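Local coordinates for protein N-acylglucosamine 2-epimerase (Marinomonas mediterranea, PDB 5X32) that isomerises D-mannose and D-fructose into one another and, less efficiently, acts on D-lyxose, working as a monomer, at residues F60-Q64 / Y74-A78; E145-W149 / I160-W164; M184-D188 / M261-R265. One frame throughout, in Å; residues are numbered along the deposited sequence.

Interaction 1: F60-Q64 / Y74-A78; sequences FNFAQ and YKHAA
The phenyl ring of Phe62 carries the methyl group of Ala77 over the centre of one face, while CD1 of Tyr74 lies at its edge, near the ring plane. The evidence for a CH-pi contact is direct: Ala77 CB stands 3.5 Å from the centroid of the Phe62 ring and only 12° off its normal. At the edge, Phe62 CD1 and Tyr74 CD1 are 4.0 Å apart, and the two side chains cross at about a right angle. The Phe62 ring also meets that of Phe34, and Tyr74 has an edge-to-face partner in Phe24.

With CG of Phe62 opposite the carbonyl carbon (chi1 -71°), the ring is placed beneath Ala77 while Phe62 CB stays against the facing helix, 3.4 Å from Tyr74 O and 3.8 Å from Ala78 CB. Ala78 CB also meets Ala63 CB, at 4.3 Å. Small residues suit so near an approach: the axes of segments 60-64 and 74-78, taken locally, come within 7.7 Å, with N-to-C directions 150° apart, and the Phe62 and Ala78 CA atoms are 5.0 Å apart. The pair is thus a close antiparallel helix hairpin, a recurring element of the (alpha/alpha)6 barrel of this family. Replacing Phe62 with an alanine would probably strip the Ala77 methyl of its aromatic bed and open a gap between the helices beside Tyr74.

No hydrogen bond crosses between the segments; a buried, apolar surface joins them, and shape and dispersion carry the contact.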
ATOM      1  N   PHE A  60       3.277   9.323  -4.933  1.00 53.06           N
ATOM      2  CA  PHE A  60       3.425   9.214  -3.485  1.00 51.87           C
ATOM      3  C   PHE A  60       4.898   9.310  -3.036  1.00 52.18           C
ATOM      4  O   PHE A  60       5.219  10.051  -2.100  1.00 51.31           O
ATOM      5  CB  PHE A  60       2.818   7.893  -2.993  1.00 54.80           C
ATOM      6  CG  PHE A  60       3.013   7.656  -1.533  1.00 52.91           C
ATOM      7  CD1 PHE A  60       4.155   7.036  -1.061  1.00 48.11           C
ATOM      8  CD2 PHE A  60       2.069   8.092  -0.622  1.00 57.96           C
ATOM      9  CE1 PHE A  60       4.331   6.844   0.294  1.00 57.87           C
ATOM     10  CE2 PHE A  60       2.243   7.896   0.728  1.00 54.08           C
ATOM     11  CZ  PHE A  60       3.368   7.271   1.186  1.00 53.39           C
ATOM     12  N   ASN A  61       5.779   8.570  -3.711  1.00 45.78           N
ATOM     13  CA  ASN A  61       7.204   8.599  -3.398  1.00 49.56           C
ATOM     14  C   ASN A  61       7.741  10.008  -3.340  1.00 51.42           C
ATOM     15  O   ASN A  61       8.194  10.485  -2.295  1.00 52.63           O
ATOM     16  CB  ASN A  61       8.023   7.858  -4.454  1.00 53.83           C
ATOM     17  CG  ASN A  61       7.994   6.360  -4.301  1.00 56.51           C
ATOM     18  OD1 ASN A  61       7.078   5.785  -3.690  1.00 51.32           O
ATOM     19  ND2 ASN A  61       9.011   5.703  -4.873  1.00 52.43           N
ATOM     20  N   PHE A  62       7.652  10.694  -4.474  1.00 56.90           N
ATOM     21  CA  PHE A  62       8.357  11.966  -4.608  1.00 57.27           C
ATOM     22  C   PHE A  62       7.687  13.035  -3.764  1.00 54.61           C
ATOM     23  O   PHE A  62       8.365  13.893  -3.196  1.00 56.50           O
ATOM     24  CB  PHE A  62       8.432  12.386  -6.071  1.00 50.10           C
ATOM     25  CG  PHE A  62       9.365  11.535  -6.879  1.00 50.60           C
ATOM     26  CD1 PHE A  62      10.727  11.557  -6.634  1.00 54.98           C
ATOM     27  CD2 PHE A  62       8.880  10.705  -7.874  1.00 48.92           C
ATOM     28  CE1 PHE A  62      11.596  10.776  -7.369  1.00 55.83           C
ATOM     29  CE2 PHE A  62       9.731   9.915  -8.604  1.00 53.27           C
ATOM     30  CZ  PHE A  62      11.099   9.956  -8.359  1.00 59.51           C
ATOM     31  N   ALA A  63       6.366  12.960  -3.641  1.00 52.00           N
ATOM     32  CA  ALA A  63       5.665  13.916  -2.794  1.00 54.48           C
ATOM     33  C   ALA A  63       6.095  13.773  -1.337  1.00 58.73           C
ATOM     34  O   ALA A  63       6.509  14.746  -0.711  1.00 57.23           O
ATOM     35  CB  ALA A  63       4.174  13.754  -2.929  1.00 57.29           C
ATOM     36  N   GLN A  64       6.016  12.553  -0.809  1.00 61.84           N
ATOM     37  CA  GLN A  64       6.409  12.296   0.575  1.00 60.22           C
ATOM     38  C   GLN A  64       7.876  12.694   0.832  1.00 61.60           C
ATOM     39  O   GLN A  64       8.209  13.296   1.879  1.00 61.63           O
ATOM     40  CB  GLN A  64       6.190  10.825   0.906  1.00 60.33           C
ATOM     41  CG  GLN A  64       4.729  10.426   1.027  1.00 59.80           C
ATOM     42  CD  GLN A  64       4.040  11.156   2.136  1.00 63.15           C
ATOM     43  OE1 GLN A  64       4.564  11.262   3.247  1.00 69.30           O
ATOM     44  NE2 GLN A  64       2.863  11.689   1.845  1.00 67.02           N
ATOM     45  N   TYR A  74      12.371  16.950  -5.953  1.00 61.79           N
ATOM     46  CA  TYR A  74      11.407  15.906  -5.623  1.00 57.64           C
ATOM     47  C   TYR A  74       9.996  16.387  -5.900  1.00 61.28           C
ATOM     48  O   TYR A  74       9.161  15.646  -6.435  1.00 55.57           O
ATOM     49  CB  TYR A  74      11.532  15.487  -4.163  1.00 63.46           C
ATOM     50  CG  TYR A  74      12.755  14.665  -3.871  1.00 60.91           C
ATOM     51  CD1 TYR A  74      13.407  13.981  -4.893  1.00 58.09           C
ATOM     52  CD2 TYR A  74      13.252  14.557  -2.575  1.00 59.41           C
ATOM     53  CE1 TYR A  74      14.529  13.208  -4.633  1.00 63.45           C
ATOM     54  CE2 TYR A  74      14.374  13.789  -2.301  1.00 64.75           C
ATOM     55  CZ  TYR A  74      15.010  13.113  -3.335  1.00 66.00           C
ATOM     56  OH  TYR A  74      16.124  12.339  -3.086  1.00 61.06           O
ATOM     57  N   LYS A  75       9.737  17.643  -5.558  1.00 63.93           N
ATOM     58  CA  LYS A  75       8.473  18.262  -5.909  1.00 60.57           C
ATOM     59  C   LYS A  75       8.341  18.318  -7.430  1.00 60.47           C
ATOM     60  O   LYS A  75       7.241  18.116  -7.970  1.00 59.81           O
ATOM     61  CB  LYS A  75       8.370  19.650  -5.299  1.00 62.63           C
ATOM     62  CG  LYS A  75       6.973  20.237  -5.306  1.00 66.59           C
ATOM     63  CD  LYS A  75       7.076  21.741  -5.123  1.00 69.07           C
ATOM     64  CE  LYS A  75       5.790  22.472  -5.433  1.00 70.87           C
ATOM     65  NZ  LYS A  75       6.034  23.935  -5.303  1.00 72.44           N
ATOM     66  N   HIS A  76       9.456  18.552  -8.124  1.00 56.65           N
ATOM     67  CA  HIS A  76       9.384  18.549  -9.583  1.00 62.87           C
ATOM     68  C   HIS A  76       9.031  17.175 -10.139  1.00 59.62           C
ATOM     69  O   HIS A  76       8.199  17.058 -11.036  1.00 53.89           O
ATOM     70  CB  HIS A  76      10.699  19.004 -10.209  1.00 68.01           C
ATOM     71  CG  HIS A  76      11.020  20.445  -9.966  1.00 79.00           C
ATOM     72  ND1 HIS A  76      12.266  20.983 -10.225  1.00 87.87           N
ATOM     73  CD2 HIS A  76      10.255  21.466  -9.511  1.00 75.66           C
ATOM     74  CE1 HIS A  76      12.255  22.270  -9.928  1.00 89.70           C
ATOM     75  NE2 HIS A  76      11.047  22.589  -9.492  1.00 87.42           N
ATOM     76  N   ALA A  77       9.605  16.126  -9.561  1.00 63.69           N
ATOM     77  CA  ALA A  77       9.315  14.775 -10.030  1.00 53.57           C
ATOM     78  C   ALA A  77       7.873  14.387  -9.705  1.00 57.12           C
ATOM     79  O   ALA A  77       7.217  13.692 -10.497  1.00 59.40           O
ATOM     80  CB  ALA A  77      10.291  13.779  -9.432  1.00 53.51           C
ATOM     81  N   ALA A  78       7.372  14.837  -8.556  1.00 52.62           N
ATOM     82  CA  ALA A  78       5.986  14.540  -8.183  1.00 58.43           C
ATOM     83  C   ALA A  78       5.024  15.212  -9.152  1.00 60.22           C
ATOM     84  O   ALA A  78       4.027  14.615  -9.568  1.00 62.44           O
ATOM     85  CB  ALA A  78       5.689  14.980  -6.746  1.00 55.46           C
TER

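Interaction 2: E145-W149 / I160-W164; sequences ETHFW and ISSDW
His147 leads its side chain from the end of helix 133-147 onto the loop residue Trp164. CB touches the terminal methyl of Ile160, with His147 CB and Ile160 CD1 at 3.7 Å. CG stands anti to the carbonyl carbon, beside the backbone N (chi1 -69°), which directs the ring at Trp164; His147 CG rests above the indole, 3.9 Å from Trp164 CE3. Beyond it His147 CD2 comes to 3.8 Å from Trp164 CE3, His147 ND1 looks onto Trp164 CZ3 at 4.1 Å, and His147 NE2 onto Trp164 CD2 at 4.0 Å, while CE1 lies over the Trp164 ring. The result is a face-to-face stack, since the centroids of the His147 ring and the Trp164 six-membered ring are 4.1 Å apart and their planes differ by 12°. The opposite face of the imidazole is covered by the CG2 methyl of Thr146.

Phe148 packs next to it. Ile160 CD1 lies over its face, 3.5 Å from the Phe148 ring centroid and 15° off the normal, a CH-pi contact, while Phe148 CE2 meets the indole at its edge. Ile160 CD1 thus touches the ring of Phe148 and the CB and carbonyl O of His147. A type I turn from Ser161 to Trp164 returns the chain so that Trp164 faces His147.

Phe148 also reaches Cys112 and Leu115 on helix 112-127, and Trp164 touches Asn110 of strand 104-111. The contact ties the end of helix 133-147 to the loop following strand 155-160, beside the five-stranded antiparallel sheet.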
ATOM      1  N   GLU A 145     -18.379   7.095  -6.087  1.00 66.30           N
ATOM      2  CA  GLU A 145     -19.697   7.078  -5.468  1.00 71.63           C
ATOM      3  C   GLU A 145     -20.722   6.627  -6.487  1.00 69.96           C
ATOM      4  O   GLU A 145     -21.585   5.784  -6.209  1.00 64.68           O
ATOM      5  CB  GLU A 145     -20.055   8.455  -4.900  1.00 69.38           C
ATOM      6  CG  GLU A 145     -20.968   8.399  -3.677  1.00 67.30           C
ATOM      7  CD  GLU A 145     -20.349   7.660  -2.491  1.00 79.67           C
ATOM      8  OE1 GLU A 145     -21.108   7.307  -1.557  1.00 79.96           O
ATOM      9  OE2 GLU A 145     -19.108   7.440  -2.475  1.00 77.35           O
ATOM     10  N   THR A 146     -20.595   7.198  -7.681  1.00 74.45           N
ATOM     11  CA  THR A 146     -21.511   6.947  -8.774  1.00 67.91           C
ATOM     12  C   THR A 146     -21.386   5.522  -9.278  1.00 68.44           C
ATOM     13  O   THR A 146     -22.384   4.892  -9.618  1.00 72.73           O
ATOM     14  CB  THR A 146     -21.268   7.904  -9.914  1.00 67.33           C
ATOM     15  OG1 THR A 146     -21.539   9.234  -9.468  1.00 71.45           O
ATOM     16  CG2 THR A 146     -22.154   7.562 -11.093  1.00 75.22           C
ATOM     17  N   HIS A 147     -20.167   4.998  -9.334  1.00 66.18           N
ATOM     18  CA  HIS A 147     -20.014   3.732 -10.037  1.00 65.89           C
ATOM     19  C   HIS A 147     -19.617   2.538  -9.162  1.00 63.52           C
ATOM     20  O   HIS A 147     -19.922   1.401  -9.511  1.00 68.04           O
ATOM     21  CB  HIS A 147     -19.007   3.899 -11.180  1.00 69.51           C
ATOM     22  CG  HIS A 147     -19.495   4.756 -12.310  1.00 70.20           C
ATOM     23  ND1 HIS A 147     -19.002   6.021 -12.556  1.00 77.72           N
ATOM     24  CD2 HIS A 147     -20.372   4.498 -13.309  1.00 69.68           C
ATOM     25  CE1 HIS A 147     -19.592   6.525 -13.626  1.00 74.99           C
ATOM     26  NE2 HIS A 147     -20.425   5.619 -14.104  1.00 74.41           N
ATOM     27  N   PHE A 148     -18.933   2.773  -8.044  1.00 62.24           N
ATOM     28  CA  PHE A 148     -18.383   1.656  -7.265  1.00 64.12           C
ATOM     29  C   PHE A 148     -19.027   1.508  -5.898  1.00 67.81           C
ATOM     30  O   PHE A 148     -19.082   0.404  -5.351  1.00 65.68           O
ATOM     31  CB  PHE A 148     -16.868   1.792  -7.092  1.00 57.22           C
ATOM     32  CG  PHE A 148     -16.111   1.621  -8.359  1.00 62.18           C
ATOM     33  CD1 PHE A 148     -15.593   0.384  -8.705  1.00 60.84           C
ATOM     34  CD2 PHE A 148     -15.943   2.695  -9.232  1.00 65.10           C
ATOM     35  CE1 PHE A 148     -14.905   0.221  -9.903  1.00 67.00           C
ATOM     36  CE2 PHE A 148     -15.263   2.542 -10.424  1.00 58.54           C
ATOM     37  CZ  PHE A 148     -14.740   1.308 -10.765  1.00 60.49           C
ATOM     38  N   TRP A 149     -19.498   2.618  -5.342  1.00 67.21           N
ATOM     39  CA  TRP A 149     -20.027   2.594  -3.994  1.00 66.30           C
ATOM     40  C   TRP A 149     -21.263   1.714  -3.917  1.00 62.23           C
ATOM     41  O   TRP A 149     -22.172   1.834  -4.718  1.00 64.76           O
ATOM     42  CB  TRP A 149     -20.350   4.003  -3.510  1.00 67.08           C
ATOM     43  CG  TRP A 149     -20.900   4.007  -2.127  1.00 70.16           C
ATOM     44  CD1 TRP A 149     -22.084   4.537  -1.728  1.00 73.96           C
ATOM     45  CD2 TRP A 149     -20.302   3.434  -0.954  1.00 72.93           C
ATOM     46  NE1 TRP A 149     -22.265   4.343  -0.383  1.00 72.39           N
ATOM     47  CE2 TRP A 149     -21.184   3.668   0.120  1.00 73.80           C
ATOM     48  CE3 TRP A 149     -19.103   2.753  -0.705  1.00 68.99           C
ATOM     49  CZ2 TRP A 149     -20.910   3.246   1.425  1.00 68.44           C
ATOM     50  CZ3 TRP A 149     -18.836   2.332   0.596  1.00 70.57           C
ATOM     51  CH2 TRP A 149     -19.735   2.590   1.642  1.00 68.94           C
ATOM     52  N   ILE A 160     -15.318  -2.448 -12.916  1.00 66.32           N
ATOM     53  CA  ILE A 160     -16.248  -2.286 -14.027  1.00 69.49           C
ATOM     54  C   ILE A 160     -15.479  -2.184 -15.356  1.00 72.24           C
ATOM     55  O   ILE A 160     -14.363  -1.659 -15.395  1.00 72.13           O
ATOM     56  CB  ILE A 160     -17.100  -1.011 -13.828  1.00 69.75           C
ATOM     57  CG1 ILE A 160     -17.644  -0.955 -12.397  1.00 73.28           C
ATOM     58  CG2 ILE A 160     -18.207  -0.920 -14.860  1.00 68.69           C
ATOM     59  CD1 ILE A 160     -17.908   0.450 -11.898  1.00 71.27           C
ATOM     60  N   SER A 161     -16.081  -2.628 -16.455  1.00 69.60           N
ATOM     61  CA  SER A 161     -15.391  -2.598 -17.742  1.00 73.86           C
ATOM     62  C   SER A 161     -15.182  -1.153 -18.204  1.00 72.32           C
ATOM     63  O   SER A 161     -15.670  -0.222 -17.568  1.00 70.35           O
ATOM     64  CB  SER A 161     -16.177  -3.384 -18.784  1.00 70.02           C
ATOM     65  OG  SER A 161     -17.453  -2.805 -18.969  1.00 80.07           O
ATOM     66  N   SER A 162     -14.437  -0.960 -19.289  1.00 74.85           N
ATOM     67  CA  SER A 162     -14.112   0.399 -19.744  1.00 79.45           C
ATOM     68  C   SER A 162     -15.336   1.207 -20.177  1.00 78.82           C
ATOM     69  O   SER A 162     -15.395   2.412 -19.934  1.00 78.23           O
ATOM     70  CB  SER A 162     -13.102   0.362 -20.900  1.00 68.71           C
ATOM     71  OG  SER A 162     -13.430  -0.640 -21.846  1.00 69.16           O
ATOM     72  N   ASP A 163     -16.308   0.533 -20.795  1.00 83.90           N
ATOM     73  CA  ASP A 163     -17.563   1.156 -21.252  1.00 84.92           C
ATOM     74  C   ASP A 163     -18.456   1.646 -20.103  1.00 88.93           C
ATOM     75  O   ASP A 163     -19.385   2.425 -20.331  1.00101.65           O
ATOM     76  CB  ASP A 163     -18.335   0.200 -22.178  1.00 82.43           C
ATOM     77  CG  ASP A 163     -18.601  -1.160 -21.554  1.00 92.30           C
ATOM     78  OD1 ASP A 163     -18.838  -2.116 -22.328  1.00 95.52           O
ATOM     79  OD2 ASP A 163     -18.552  -1.293 -20.308  1.00 92.33           O
ATOM     80  N   TRP A 164     -18.179   1.137 -18.899  1.00 84.21           N
ATOM     81  CA  TRP A 164     -18.946   1.339 -17.658  1.00 81.64           C
ATOM     82  C   TRP A 164     -20.187   0.454 -17.596  1.00 78.50           C
ATOM     83  O   TRP A 164     -21.072   0.691 -16.774  1.00 77.86           O
ATOM     84  CB  TRP A 164     -19.378   2.798 -17.485  1.00 76.63           C
ATOM     85  CG  TRP A 164     -18.291   3.785 -17.213  1.00 82.49           C
ATOM     86  CD1 TRP A 164     -17.977   4.870 -17.982  1.00 85.43           C
ATOM     87  CD2 TRP A 164     -17.419   3.839 -16.074  1.00 78.52           C
ATOM     88  NE1 TRP A 164     -16.945   5.571 -17.417  1.00 85.68           N
ATOM     89  CE2 TRP A 164     -16.584   4.964 -16.244  1.00 83.01           C
ATOM     90  CE3 TRP A 164     -17.252   3.043 -14.943  1.00 77.68           C
ATOM     91  CZ2 TRP A 164     -15.597   5.309 -15.320  1.00 78.71           C
ATOM     92  CZ3 TRP A 164     -16.269   3.387 -14.027  1.00 75.09           C
ATOM     93  CH2 TRP A 164     -15.457   4.511 -14.222  1.00 75.65           C
TER

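Interaction 3: M184-D188 / M261-R265; sequences MSAFD and MLDKR
Met184 bends at its thioether (chi3 64°) after a first torsion that sets CG opposite the carbonyl carbon, and this turn swings CE toward Met261 and Arg265. Arg265, in contrast, runs extended from CG to NE, which carries its guanidinium across to Asp188. The sulfur of Met184 settles on Leu262, with Met184 SD and Leu262 CD2 at 3.5 Å. The CE methyl of Met184 lies against Met261 CB and, near the guanidinium plane, at the edge of Arg265.

The local axes of 184-188 and 261-265 point the same general way, 31° apart, and come no closer than 12.0 Å, too far for backbones to touch, so long side chains must bridge the distance. Such like-directed neighbours are consistent with helices of one layer in the (alpha/alpha)6 barrel. Helix 249-265 also carries His251, a proton donor/acceptor by similarity, and Met261 lies about 11 Å, between side chains, from the second such residue, His380.

Asp188 and Arg265 form a salt bridge, Asp188 OD1 to Arg265 NH1 at 3.2 Å, but the carboxylate sits over a face of the guanidinium. Their planes stand 77° apart and no N-H points at OD1, so attraction between charges holds the pair without a directed hydrogen bond. Asp188 OD2 is similarly placed, 3.3 Å from Arg265 NH2. Lys390 brings a second positive charge close to Arg265 NH2, which the carboxylate probably offsets in part. Phe187 adds a looser touch, its ring edge toward Arg265 CD.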
ATOM      1  N   MET A 184      -8.134   8.251   4.313  1.00 54.48           N
ATOM      2  CA  MET A 184      -7.430   8.907   5.424  1.00 53.82           C
ATOM      3  C   MET A 184      -6.423   9.959   4.937  1.00 62.40           C
ATOM      4  O   MET A 184      -6.298  11.046   5.527  1.00 60.06           O
ATOM      5  CB  MET A 184      -6.700   7.893   6.282  1.00 54.78           C
ATOM      6  CG  MET A 184      -7.618   7.103   7.181  1.00 65.14           C
ATOM      7  SD  MET A 184      -6.716   5.841   8.072  1.00 67.33           S
ATOM      8  CE  MET A 184      -5.670   6.909   9.008  1.00 52.18           C
ATOM      9  N   SER A 185      -5.716   9.646   3.850  1.00 60.40           N
ATOM     10  CA  SER A 185      -4.774  10.607   3.281  1.00 57.93           C
ATOM     11  C   SER A 185      -5.525  11.865   2.826  1.00 66.87           C
ATOM     12  O   SER A 185      -5.051  13.008   2.978  1.00 62.26           O
ATOM     13  CB  SER A 185      -4.017   9.987   2.109  1.00 58.66           C
ATOM     14  OG  SER A 185      -3.042  10.877   1.589  1.00 69.37           O
ATOM     15  N   ALA A 186      -6.719  11.637   2.287  1.00 64.04           N
ATOM     16  CA  ALA A 186      -7.554  12.714   1.788  1.00 65.33           C
ATOM     17  C   ALA A 186      -8.030  13.574   2.951  1.00 67.46           C
ATOM     18  O   ALA A 186      -8.020  14.797   2.868  1.00 71.28           O
ATOM     19  CB  ALA A 186      -8.740  12.156   1.011  1.00 62.02           C
ATOM     20  N   PHE A 187      -8.469  12.937   4.027  1.00 66.41           N
ATOM     21  CA  PHE A 187      -8.870  13.683   5.212  1.00 70.06           C
ATOM     22  C   PHE A 187      -7.725  14.514   5.790  1.00 67.81           C
ATOM     23  O   PHE A 187      -7.940  15.624   6.239  1.00 72.14           O
ATOM     24  CB  PHE A 187      -9.437  12.763   6.287  1.00 67.93           C
ATOM     25  CG  PHE A 187      -9.693  13.464   7.585  1.00 73.61           C
ATOM     26  CD1 PHE A 187     -10.724  14.382   7.691  1.00 74.15           C
ATOM     27  CD2 PHE A 187      -8.911  13.217   8.698  1.00 75.99           C
ATOM     28  CE1 PHE A 187     -10.970  15.040   8.885  1.00 73.29           C
ATOM     29  CE2 PHE A 187      -9.159  13.871   9.896  1.00 76.74           C
ATOM     30  CZ  PHE A 187     -10.187  14.782   9.987  1.00 68.21           C
ATOM     31  N   ASP A 188      -6.519  13.969   5.832  1.00 67.75           N
ATOM     32  CA  ASP A 188      -5.400  14.759   6.338  1.00 68.91           C
ATOM     33  C   ASP A 188      -5.124  15.963   5.434  1.00 77.45           C
ATOM     34  O   ASP A 188      -4.851  17.071   5.908  1.00 76.36           O
ATOM     35  CB  ASP A 188      -4.129  13.913   6.450  1.00 72.70           C
ATOM     36  CG  ASP A 188      -4.156  12.930   7.610  1.00 76.49           C
ATOM     37  OD1 ASP A 188      -5.084  12.960   8.458  1.00 78.70           O
ATOM     38  OD2 ASP A 188      -3.203  12.127   7.678  1.00 79.31           O
ATOM     39  N   MET A 261      -4.127   3.955  13.002  1.00 60.00           N
ATOM     40  CA  MET A 261      -4.105   5.264  12.377  1.00 59.29           C
ATOM     41  C   MET A 261      -5.487   5.961  12.494  1.00 59.55           C
ATOM     42  O   MET A 261      -5.572   7.159  12.751  1.00 61.34           O
ATOM     43  CB  MET A 261      -3.672   5.111  10.930  1.00 56.04           C
ATOM     44  CG  MET A 261      -2.194   4.814  10.744  1.00 63.92           C
ATOM     45  SD  MET A 261      -1.798   4.631   8.990  1.00 62.58           S
ATOM     46  CE  MET A 261      -2.155   6.279   8.356  1.00 56.61           C
ATOM     47  N   LEU A 262      -6.560   5.197  12.336  1.00 53.25           N
ATOM     48  CA  LEU A 262      -7.905   5.715  12.509  1.00 57.02           C
ATOM     49  C   LEU A 262      -8.172   6.016  13.981  1.00 61.84           C
ATOM     50  O   LEU A 262      -8.848   6.974  14.321  1.00 65.09           O
ATOM     51  CB  LEU A 262      -8.917   4.702  12.001  1.00 54.09           C
ATOM     52  CG  LEU A 262      -9.122   4.722  10.495  1.00 58.26           C
ATOM     53  CD1 LEU A 262     -10.108   3.643  10.125  1.00 61.28           C
ATOM     54  CD2 LEU A 262      -9.593   6.092  10.026  1.00 58.16           C
ATOM     55  N   ASP A 263      -7.607   5.200  14.859  1.00 63.03           N
ATOM     56  CA  ASP A 263      -7.814   5.360  16.285  1.00 63.19           C
ATOM     57  C   ASP A 263      -7.153   6.638  16.781  1.00 66.45           C
ATOM     58  O   ASP A 263      -7.503   7.132  17.858  1.00 66.06           O
ATOM     59  CB  ASP A 263      -7.294   4.149  17.061  1.00 64.48           C
ATOM     60  CG  ASP A 263      -7.858   4.081  18.462  1.00 67.69           C
ATOM     61  OD1 ASP A 263      -8.810   4.838  18.750  1.00 70.28           O
ATOM     62  OD2 ASP A 263      -7.387   3.241  19.256  1.00 76.36           O
ATOM     63  N   LYS A 264      -6.182   7.174  16.039  1.00 63.78           N
ATOM     64  CA  LYS A 264      -5.637   8.442  16.511  1.00 65.97           C
ATOM     65  C   LYS A 264      -6.410   9.601  15.905  1.00 71.90           C
ATOM     66  O   LYS A 264      -6.495  10.669  16.504  1.00 75.65           O
ATOM     67  CB  LYS A 264      -4.149   8.567  16.152  1.00 65.28           C
ATOM     68  CG  LYS A 264      -3.613   9.986  15.751  1.00 87.53           C
ATOM     69  CD  LYS A 264      -3.755  11.157  16.745  1.00 82.70           C
ATOM     70  CE  LYS A 264      -2.834  12.317  16.350  1.00 90.84           C
ATOM     71  NZ  LYS A 264      -3.121  12.829  14.934  1.00 88.05           N
ATOM     72  N   ARG A 265      -7.075   9.381  14.784  1.00 70.35           N
ATOM     73  CA  ARG A 265      -7.822  10.472  14.174  1.00 66.60           C
ATOM     74  C   ARG A 265      -9.221  10.593  14.750  1.00 69.97           C
ATOM     75  O   ARG A 265      -9.645  11.671  15.161  1.00 74.36           O
ATOM     76  CB  ARG A 265      -7.880  10.292  12.660  1.00 66.07           C
ATOM     77  CG  ARG A 265      -6.527  10.012  12.087  1.00 68.42           C
ATOM     78  CD  ARG A 265      -6.477  10.057  10.573  1.00 70.37           C
ATOM     79  NE  ARG A 265      -5.189   9.566  10.101  1.00 67.64           N
ATOM     80  CZ  ARG A 265      -4.027  10.183  10.284  1.00 70.68           C
ATOM     81  NH1 ARG A 265      -3.972  11.337  10.933  1.00 81.42           N
ATOM     82  NH2 ARG A 265      -2.910   9.644   9.813  1.00 68.89           N
TER

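The three contacts follow one another along the chain, interaction 1 closing before interaction 2 opens and interaction 2 before interaction 3, all within the same catalytic barrel. They are separate sites. The centres of interactions 1 and 2 lie about 29 Å apart. From interaction 3 the centre of interaction 2 is about 26 Å away and that of interaction 1 about 21 Å, with the nearest atoms of this last pair still about 6 Å apart. Helix 112-127 relates them, since Phe60, Phe148 and Ser185, one from each contact, all touch it. Interaction 1 joins sequential antiparallel helices, interaction 2 fixes a helix end to a sheet-side loop, and interaction 3 spans 72 intervening residues, linking distant parts of the barrel's sequence.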